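Phospholipase C-beta (PLC-beta) (Sepia officinalis, PDB 3QR0) is a multidomain protein of the phospholipase C family that joins a PH domain, EF-hand-like modules, a TIM-barrel core and a C2 domain. Local coordinates at residues 584-589 / 607-612. Sequence-based numbering, arbitrary orientation.
Sequences VPQIYW and MCVNLG
A first torsion of 171° sets CG1 of Val609 trans to its own backbone N and points this methyl at the carboxamide of Gln586, whose chain bends at chi2 to meet it. At the next residue, Asn610, CG is also trans to N (-172°), which carries its amide to the rim of the Trp589 indole. These two pairs pack the short helix 586-589 against helix 605-613 in the Y half of the TIM barrel, beside strand 595-596, where Val596 touches both Pro585 and Trp589.

Gln586 and Val609 approach from opposite directions, and the methyl meets the nitrogen side of the amide most closely, CG1 of Val609 lying 3.3 Å from NE2 of Gln586. The carbonyl branch is slightly farther away, with Gln586 OE1 3.7 Å from Val609 CG1. OE1 of Gln586 is buried here against the Val609 methyl, with no polar partner in the model.

The Asn610 side chain runs across the end of the Trp589 side chain, but the amide and indole planes are tilted only 23° from each other. Asn610 OD1 sits near the indole plane at the benzo edge, 3.6 Å from Trp589 CZ2, where the ring's C-H groups would offer a weakly positive rim. The other branch, ND2, is hydrogen-bonded to OD1 of Asn335, which helps fix the rotation of the amide. Tyr333 of strand 332-334 gives its OH as a hydrogen-bonding partner to Trp589 O, tying the tryptophan to the X half of the barrel.

The indole is also framed from its own segment: NE2 of Gln586 lies at its edge in plane, and one face carries CB of Pro585, 3.5 Å above the plane of the Trp589 ring and displaced toward the rim.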
loop_
_atom_site.group_PDB
_atom_site.type_symbol
_atom_site.label_atom_id
_atom_site.label_comp_id
_atom_site.label_asym_id
_atom_site.label_seq_id
_atom_site.Cartn_x
_atom_site.Cartn_y
_atom_site.Cartn_z
ATOM N N VAL A 584 0.354 -15.161 6.559
ATOM C CA VAL A 584 -0.235 -14.630 5.340
ATOM C C VAL A 584 -1.726 -14.393 5.600
ATOM O O VAL A 584 -2.437 -15.316 5.998
ATOM C CB VAL A 584 -0.039 -15.593 4.155
ATOM C CG1 VAL A 584 -0.755 -15.078 2.922
ATOM C CG2 VAL A 584 1.451 -15.776 3.873
ATOM N N PRO A 585 -2.197 -13.148 5.402
ATOM C CA PRO A 585 -3.551 -12.787 5.829
ATOM C C PRO A 585 -4.684 -13.495 5.074
ATOM O O PRO A 585 -5.753 -13.697 5.648
ATOM C CB PRO A 585 -3.600 -11.272 5.610
ATOM C CG PRO A 585 -2.549 -10.998 4.593
ATOM C CD PRO A 585 -1.476 -11.998 4.828
ATOM N N GLN A 586 -4.450 -13.877 3.815
ATOM C CA GLN A 586 -5.422 -14.655 3.044
ATOM C C GLN A 586 -5.937 -15.878 3.814
ATOM O O GLN A 586 -7.094 -16.256 3.661
ATOM C CB GLN A 586 -4.834 -15.114 1.699
ATOM C CG GLN A 586 -4.917 -14.076 0.569
ATOM C CD GLN A 586 -3.843 -13.000 0.631
ATOM O OE1 GLN A 586 -2.949 -13.029 1.487
ATOM N NE2 GLN A 586 -3.928 -12.035 -0.285
ATOM N N ILE A 587 -5.083 -16.499 4.635
ATOM C CA ILE A 587 -5.496 -17.667 5.422
ATOM C C ILE A 587 -6.815 -17.381 6.145
ATOM O O ILE A 587 -7.716 -18.221 6.168
ATOM C CB ILE A 587 -4.428 -18.080 6.470
ATOM C CG1 ILE A 587 -3.173 -18.627 5.781
ATOM C CG2 ILE A 587 -4.994 -19.152 7.420
ATOM C CD1 ILE A 587 -1.965 -18.753 6.707
ATOM N N TYR A 588 -6.917 -16.185 6.724
ATOM C CA TYR A 588 -8.067 -15.806 7.533
ATOM C C TYR A 588 -9.113 -15.012 6.746
ATOM O O TYR A 588 -10.310 -15.140 7.014
ATOM C CB TYR A 588 -7.587 -15.076 8.795
ATOM C CG TYR A 588 -6.623 -15.957 9.565
ATOM C CD1 TYR A 588 -7.091 -17.025 10.319
ATOM C CD2 TYR A 588 -5.248 -15.777 9.467
ATOM C CE1 TYR A 588 -6.222 -17.864 10.992
ATOM C CE2 TYR A 588 -4.370 -16.614 10.136
ATOM C CZ TYR A 588 -4.869 -17.654 10.897
ATOM O OH TYR A 588 -4.014 -18.492 11.565
ATOM N N TRP A 589 -8.678 -14.218 5.768
ATOM C CA TRP A 589 -9.626 -13.555 4.862
ATOM C C TRP A 589 -10.474 -14.571 4.092
ATOM O O TRP A 589 -11.622 -14.276 3.737
ATOM C CB TRP A 589 -8.918 -12.647 3.854
ATOM C CG TRP A 589 -8.314 -11.418 4.430
ATOM C CD1 TRP A 589 -8.724 -10.731 5.537
ATOM C CD2 TRP A 589 -7.206 -10.694 3.898
ATOM N NE1 TRP A 589 -7.923 -9.632 5.741
ATOM C CE2 TRP A 589 -6.984 -9.583 4.746
ATOM C CE3 TRP A 589 -6.374 -10.873 2.790
ATOM C CZ2 TRP A 589 -5.970 -8.666 4.519
ATOM C CZ3 TRP A 589 -5.363 -9.956 2.566
ATOM C CH2 TRP A 589 -5.173 -8.867 3.424
ATOM N N MET A 607 3.021 -8.486 4.952
ATOM C CA MET A 607 2.855 -7.030 4.928
ATOM C C MET A 607 2.885 -6.455 3.513
ATOM O O MET A 607 2.115 -5.553 3.196
ATOM C CB MET A 607 3.896 -6.324 5.814
ATOM C CG MET A 607 3.466 -6.159 7.272
ATOM S SD MET A 607 1.818 -5.438 7.481
ATOM C CE MET A 607 2.041 -3.821 6.752
ATOM N N CYS A 608 3.766 -6.981 2.671
ATOM C CA CYS A 608 3.809 -6.605 1.256
ATOM C C CYS A 608 2.450 -6.797 0.573
ATOM O O CYS A 608 1.984 -5.911 -0.142
ATOM C CB CYS A 608 4.886 -7.404 0.519
ATOM S SG CYS A 608 6.568 -6.988 1.016
ATOM N N VAL A 609 1.814 -7.939 0.824
ATOM C CA VAL A 609 0.498 -8.250 0.256
ATOM C C VAL A 609 -0.600 -7.375 0.863
ATOM O O VAL A 609 -1.464 -6.863 0.149
ATOM C CB VAL A 609 0.138 -9.744 0.461
ATOM C CG1 VAL A 609 -1.295 -10.020 0.069
ATOM C CG2 VAL A 609 1.090 -10.632 -0.340
ATOM N N ASN A 610 -0.551 -7.197 2.178
ATOM C CA ASN A 610 -1.537 -6.390 2.884
ATOM C C ASN A 610 -1.591 -4.960 2.353
ATOM O O ASN A 610 -2.662 -4.459 2.008
ATOM C CB ASN A 610 -1.233 -6.377 4.380
ATOM C CG ASN A 610 -2.330 -5.718 5.192
ATOM O OD1 ASN A 610 -3.419 -6.272 5.351
ATOM N ND2 ASN A 610 -2.048 -4.529 5.711
ATOM N N LEU A 611 -0.433 -4.314 2.268
ATOM C CA LEU A 611 -0.372 -2.939 1.783
ATOM C C LEU A 611 -0.772 -2.855 0.310
ATOM O O LEU A 611 -1.436 -1.902 -0.099
ATOM C CB LEU A 611 1.016 -2.346 2.007
ATOM C CG LEU A 611 1.408 -2.242 3.486
ATOM C CD1 LEU A 611 2.847 -1.769 3.621
ATOM C CD2 LEU A 611 0.462 -1.329 4.230
ATOM N N GLY A 612 -0.401 -3.872 -0.465
ATOM C CA GLY A 612 -0.815 -3.980 -1.857
ATOM C C GLY A 612 -2.317 -3.999 -2.086
ATOM O O GLY A 612 -2.820 -3.269 -2.948
#